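Local atomic coordinates of F-actin-capping protein subunit alpha (Plasmodium berghei, PDB entry 7A0H), a protein that probably binds the barbed, fast-growing ends of actin filaments and blocks subunit exchange there without severing the filament, here as an asymmetric homodimer. Residues S161-E166 with F174-C179; T210-V215 with K228-F233. One frame throughout, in Å; residues are numbered along the deposited sequence. Where two conformers were deposited one is given.

Interaction 1 (S161-E166 with F174-C179); sequences SVYASE and FLLICC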
loop_
_atom_site.group_PDB
_atom_site.type_symbol
_atom_site.label_atom_id
_atom_site.label_comp_id
_atom_site.label_asym_id
_atom_site.label_seq_id
_atom_site.Cartn_x
_atom_site.Cartn_y
_atom_site.Cartn_z
ATOM N N SER A 161 20.340 15.180 -14.163
ATOM C CA SER A 161 21.577 15.712 -13.632
ATOM C C SER A 161 22.642 14.695 -13.881
ATOM O O SER A 161 22.327 13.523 -13.920
ATOM C CB SER A 161 21.443 15.961 -12.086
ATOM O OG SER A 161 22.676 16.455 -11.634
ATOM N N VAL A 162 23.902 15.102 -13.973
ATOM C CA VAL A 162 24.976 14.113 -13.981
ATOM C C VAL A 162 26.007 14.500 -12.918
ATOM O O VAL A 162 26.457 15.663 -12.871
ATOM C CB VAL A 162 25.666 13.950 -15.367
ATOM C CG1 VAL A 162 26.663 12.817 -15.260
ATOM C CG2 VAL A 162 24.663 13.480 -16.556
ATOM N N TYR A 163 26.424 13.504 -12.111
ATOM C CA TYR A 163 27.357 13.695 -11.006
ATOM C C TYR A 163 28.653 12.927 -11.224
ATOM O O TYR A 163 28.633 11.778 -11.677
ATOM C CB TYR A 163 26.763 13.199 -9.598
ATOM C CG TYR A 163 25.419 13.765 -9.269
ATOM C CD1 TYR A 163 25.297 14.952 -8.510
ATOM C CD2 TYR A 163 24.288 13.186 -9.769
ATOM C CE1 TYR A 163 24.066 15.535 -8.265
ATOM C CE2 TYR A 163 23.021 13.727 -9.485
ATOM C CZ TYR A 163 22.901 14.880 -8.739
ATOM O OH TYR A 163 21.636 15.433 -8.490
ATOM N N ALA A 164 29.778 13.511 -10.830
ATOM C CA ALA A 164 31.062 12.855 -11.088
ATOM C C ALA A 164 31.913 12.770 -9.839
ATOM O O ALA A 164 32.000 13.744 -9.074
ATOM C CB ALA A 164 31.878 13.612 -12.106
ATOM N N SER A 165 32.557 11.615 -9.651
ATOM C CA SER A 165 33.492 11.445 -8.538
ATOM C C SER A 165 34.619 10.548 -9.010
ATOM O O SER A 165 34.515 9.885 -10.057
ATOM C CB SER A 165 32.808 10.862 -7.266
ATOM O OG SER A 165 32.076 9.664 -7.610
ATOM N N GLU A 166 35.667 10.476 -8.201
ATOM C CA GLU A 166 36.964 9.927 -8.602
ATOM C C GLU A 166 37.491 9.137 -7.403
ATOM O O GLU A 166 37.981 9.735 -6.451
ATOM C CB GLU A 166 37.923 11.038 -9.001
ATOM C CG GLU A 166 39.423 10.698 -8.838
ATOM C CD GLU A 166 40.319 11.522 -9.759
ATOM O OE1 GLU A 166 39.855 12.585 -10.256
ATOM O OE2 GLU A 166 41.477 11.093 -10.001
ATOM N N PHE A 174 27.303 9.226 -12.493
ATOM C CA PHE A 174 25.982 8.845 -12.086
ATOM C C PHE A 174 25.056 9.766 -12.819
ATOM O O PHE A 174 25.185 10.993 -12.687
ATOM C CB PHE A 174 25.822 8.973 -10.605
ATOM C CG PHE A 174 24.466 8.479 -10.081
ATOM C CD1 PHE A 174 24.206 7.129 -10.036
ATOM C CD2 PHE A 174 23.483 9.372 -9.649
ATOM C CE1 PHE A 174 22.995 6.636 -9.537
ATOM C CE2 PHE A 174 22.238 8.900 -9.122
ATOM C CZ PHE A 174 22.006 7.547 -9.053
ATOM N N LEU A 175 24.194 9.164 -13.652
ATOM C CA LEU A 175 23.298 9.893 -14.555
ATOM C C LEU A 175 21.912 9.599 -14.066
ATOM O O LEU A 175 21.591 8.420 -13.809
ATOM C CB LEU A 175 23.405 9.440 -16.039
ATOM C CG LEU A 175 24.722 9.594 -16.822
ATOM C CD1 LEU A 175 25.593 8.404 -16.511
ATOM C CD2 LEU A 175 24.543 9.785 -18.361
ATOM N N LEU A 176 21.080 10.633 -14.039
ATOM C CA LEU A 176 19.788 10.534 -13.357
ATOM C C LEU A 176 18.724 11.406 -14.005
ATOM O O LEU A 176 18.933 12.621 -14.288
ATOM C CB LEU A 176 19.938 10.977 -11.894
ATOM C CG LEU A 176 18.701 11.016 -10.946
ATOM C CD1 LEU A 176 18.173 9.612 -10.713
ATOM C CD2 LEU A 176 19.156 11.664 -9.566
ATOM N N ILE A 177 17.581 10.761 -14.252
ATOM C CA ILE A 177 16.395 11.453 -14.773
ATOM C C ILE A 177 15.228 11.289 -13.772
ATOM O O ILE A 177 14.931 10.162 -13.352
ATOM C CB ILE A 177 15.943 10.922 -16.137
ATOM C CG1 ILE A 177 17.076 10.968 -17.161
ATOM C CG2 ILE A 177 14.742 11.774 -16.652
ATOM C CD1 ILE A 177 16.685 10.215 -18.624
ATOM N N CYS A 178 14.514 12.377 -13.573
ATOM C CA CYS A 178 13.361 12.366 -12.647
ATOM C C CYS A 178 12.158 13.041 -13.250
ATOM O O CYS A 178 12.251 14.190 -13.767
ATOM C CB CYS A 178 13.694 13.165 -11.321
ATOM S SG CYS A 178 15.158 12.655 -10.541
ATOM N N CYS A 179 10.997 12.372 -13.167
ATOM C CA CYS A 179 9.736 13.054 -13.486
ATOM C C CYS A 179 8.694 12.693 -12.425
ATOM O O CYS A 179 8.586 11.543 -11.978
ATOM C CB CYS A 179 9.208 12.754 -14.943
ATOM S SG CYS A 179 10.163 13.550 -16.397
#
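Ser161 to Tyr163 pair with Leu176 to Phe174 as antiparallel strands whose segment axes approach to 4.9 Å at 163°, with Val162 and Leu175 as a non-hydrogen-bonded pair between two hydrogen-bonded ones. The straightest of the four backbone bonds runs from Tyr163 N to Phe174 O, 2.9 Å with 171° at the hydrogen, and the same Phe174 oxygen also receives a CA-H...O contact from Val162 CA at 3.4 Å. On the face that carries Ser161, Tyr163, Phe174 and Leu176, the two aromatic side chains rise next to each other from the sheet. Their contact is made at ring rims: Tyr163 CD2 reaches Phe174 CD2 at 3.9 Å and lies in the plane of the phenylalanine ring, at its edge, so the geometry is not that of a face-to-face stack. Tyr163 turns CG beside its own backbone N (chi1 -52°), and its ring then passes over Ser161, whose OG sits 3.3 Å from the ring plane, displaced toward the rim. Ile69 of strand 66-70 touches Ser161, Tyr163 and Leu176 on this face. On the reverse face Val162 and Leu175 lie alongside each other, the valine's CG2 branch meeting Leu175 CG at 3.9 Å; Leu124 of helix 112-131 covers the valine. Every residue that touches is buried, and the side-chain contacts between the strands are apolar. The chemistry therefore implies that the four main-chain bonds fix the register, while buried, largely apolar side chains on the two faces meet strand 66-70 and helix 112-131.

Interaction 2 (T210-V215 with K228-F233); sequences TGTIDV and KTRKVF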
loop_
_atom_site.group_PDB
_atom_site.type_symbol
_atom_site.label_atom_id
_atom_site.label_comp_id
_atom_site.label_asym_id
_atom_site.label_seq_id
_atom_site.Cartn_x
_atom_site.Cartn_y
_atom_site.Cartn_z
ATOM N N THR A 210 25.338 0.153 -15.451
ATOM C CA THR A 210 24.267 -0.419 -14.611
ATOM C C THR A 210 23.199 0.637 -14.433
ATOM O O THR A 210 23.522 1.825 -14.318
ATOM C CB THR A 210 24.741 -0.763 -13.212
ATOM O OG1 THR A 210 25.299 0.445 -12.663
ATOM C CG2 THR A 210 25.756 -1.877 -13.254
ATOM N N GLY A 211 21.947 0.224 -14.466
ATOM C CA GLY A 211 20.860 1.164 -14.341
ATOM C C GLY A 211 19.698 0.561 -13.592
ATOM O O GLY A 211 19.560 -0.667 -13.447
ATOM N N THR A 212 18.850 1.474 -13.090
ATOM C CA THR A 212 17.605 1.103 -12.415
ATOM C C THR A 212 16.519 2.067 -12.842
ATOM O O THR A 212 16.739 3.283 -12.872
ATOM C CB THR A 212 17.790 1.127 -10.897
ATOM O OG1 THR A 212 18.889 0.275 -10.523
ATOM C CG2 THR A 212 16.478 0.695 -10.117
ATOM N N ILE A 213 15.389 1.528 -13.257
ATOM C CA ILE A 213 14.231 2.343 -13.588
ATOM C C ILE A 213 13.091 2.014 -12.615
ATOM O O ILE A 213 12.620 0.871 -12.557
ATOM C CB ILE A 213 13.777 2.139 -15.053
ATOM C CG1 ILE A 213 14.903 2.604 -16.039
ATOM C CG2 ILE A 213 12.539 2.915 -15.268
ATOM C CD1 ILE A 213 14.527 2.466 -17.505
ATOM N N ASP A 214 12.631 3.034 -11.894
ATOM C CA ASP A 214 11.598 2.908 -10.860
ATOM C C ASP A 214 10.357 3.642 -11.318
ATOM O O ASP A 214 10.439 4.821 -11.681
ATOM C CB ASP A 214 12.074 3.494 -9.553
ATOM C CG ASP A 214 13.048 2.562 -8.782
ATOM O OD1 ASP A 214 12.808 1.326 -8.717
ATOM O OD2 ASP A 214 14.041 3.094 -8.193
ATOM N N VAL A 215 9.223 2.951 -11.357
ATOM C CA VAL A 215 7.942 3.570 -11.690
ATOM C C VAL A 215 7.014 3.359 -10.488
ATOM O O VAL A 215 6.878 2.223 -10.012
ATOM C CB VAL A 215 7.313 2.944 -12.930
ATOM C CG1 VAL A 215 6.217 3.829 -13.460
ATOM C CG2 VAL A 215 8.349 2.809 -14.016
ATOM N N LYS A 228 4.621 0.011 -7.011
ATOM C CA LYS A 228 5.955 0.180 -7.532
ATOM C C LYS A 228 6.315 -0.884 -8.549
ATOM O O LYS A 228 6.097 -2.084 -8.322
ATOM C CB LYS A 228 6.991 0.112 -6.426
ATOM C CG LYS A 228 6.854 1.118 -5.304
ATOM C CD LYS A 228 7.808 0.674 -4.222
ATOM C CE LYS A 228 8.167 1.758 -3.296
ATOM N NZ LYS A 228 9.212 1.158 -2.437
ATOM N N THR A 229 6.925 -0.432 -9.651
ATOM C CA THR A 229 7.549 -1.338 -10.614
ATOM C C THR A 229 8.981 -0.917 -10.888
ATOM O O THR A 229 9.317 0.279 -10.926
ATOM C CB THR A 229 6.814 -1.421 -11.933
ATOM O OG1 THR A 229 6.695 -0.129 -12.488
ATOM C CG2 THR A 229 5.456 -1.946 -11.703
ATOM N N ARG A 230 9.814 -1.942 -11.035
ATOM C CA ARG A 230 11.238 -1.788 -11.115
ATOM C C ARG A 230 11.844 -2.677 -12.199
ATOM O O ARG A 230 11.536 -3.859 -12.292
ATOM C CB ARG A 230 11.864 -2.115 -9.748
ATOM C CG ARG A 230 13.327 -2.371 -9.849
ATOM C CD ARG A 230 13.943 -2.481 -8.509
ATOM N NE ARG A 230 14.140 -1.126 -8.054
ATOM C CZ ARG A 230 14.594 -0.790 -6.864
ATOM N NH1 ARG A 230 14.867 -1.737 -5.987
ATOM N NH2 ARG A 230 14.766 0.506 -6.586
ATOM N N LYS A 231 12.726 -2.109 -12.981
ATOM C CA LYS A 231 13.592 -2.898 -13.837
ATOM C C LYS A 231 15.031 -2.407 -13.667
ATOM O O LYS A 231 15.282 -1.202 -13.592
ATOM C CB LYS A 231 13.118 -2.869 -15.289
ATOM C CG LYS A 231 13.607 -4.087 -15.974
ATOM C CD LYS A 231 12.935 -4.220 -17.306
ATOM C CE LYS A 231 13.293 -5.502 -17.965
ATOM N NZ LYS A 231 12.824 -5.403 -19.382
ATOM N N VAL A 232 15.920 -3.360 -13.486
ATOM C CA VAL A 232 17.346 -3.197 -13.333
ATOM C C VAL A 232 18.038 -3.677 -14.627
ATOM O O VAL A 232 17.676 -4.722 -15.167
ATOM C CB VAL A 232 17.805 -4.043 -12.129
ATOM C CG1 VAL A 232 19.309 -3.978 -12.090
ATOM C CG2 VAL A 232 17.279 -3.499 -10.850
ATOM N N PHE A 233 19.084 -2.976 -15.047
ATOM C CA PHE A 233 19.840 -3.215 -16.280
ATOM C C PHE A 233 21.348 -3.206 -16.017
ATOM O O PHE A 233 21.831 -2.352 -15.235
ATOM C CB PHE A 233 19.561 -2.107 -17.329
ATOM C CG PHE A 233 18.120 -1.938 -17.676
ATOM C CD1 PHE A 233 17.515 -2.749 -18.622
ATOM C CD2 PHE A 233 17.342 -0.985 -17.038
ATOM C CE1 PHE A 233 16.199 -2.608 -18.914
ATOM C CE2 PHE A 233 15.982 -0.850 -17.390
ATOM C CZ PHE A 233 15.443 -1.631 -18.289
#
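Arg230 starts with CG anti to its backbone N (chi1 163°) and bends at chi3 (-81°), which lays its guanidinium alongside Asp214, whose CG stands beside its own N. The resulting salt bridge is side-on: Arg230 NE reaches Asp214 OD1 at 2.9 Å and Arg230 NH2 reaches Asp214 OD2 at 3.1 Å, each oxygen using its syn lone pair. OD2 lies in the guanidinium plane, whereas OD1 is tilted from it, in keeping with the 37° between the two flat groups; a weak bond from NH2 to OD1 is added. Thr212 CG2 packs against Arg230 NE at 3.6 Å. Strands 206-220 and 223-238 form an antiparallel beta hairpin of the five-stranded sheet, the latter outermost within the chain. Three hydrogen-bonded pairs, Gly211-Phe233, Ile213-Lys231 and Val215-Thr229, set the register; in the middle one Ile213 N meets Lys231 O at 2.8 Å. On the opposite face from the salt bridge, Ile213 CD1 comes obliquely to Phe233 CE2 at 3.6 Å; helix 243-266 covers both side chains, and Lys231 NZ bridges to its Asp260 and Asp264. Near the other end, Thr229 OG1 lies 3.2 Å from Val215 CB and bonds weakly to Val215 O (3.4 Å); Val215 packs on Ile283 of the second subunit.

How the interactions relate
Followed from the N terminus, the chain first passes three helices (3-18, 21-35, 39-55), the small strands up to 97-103 and helix 112-131, then enters the five-stranded antiparallel sheet that holds both contacts. Interaction 1 closes a loop of seven intervening residues in the hairpin 154-167/170-183; interaction 2 later closes one of twelve in the hairpin 206-220/223-238. The loops are in series, neither nested nor crossing. Strand 187-200 fills the gap between them, hydrogen-bonding through its backbone to 174-179 on one side and to 210-215 on the other. Their centres are 15 Å apart. One face of interaction 1 meets helix 112-131 and the other strand 66-70; one face of interaction 2 meets helix 243-266.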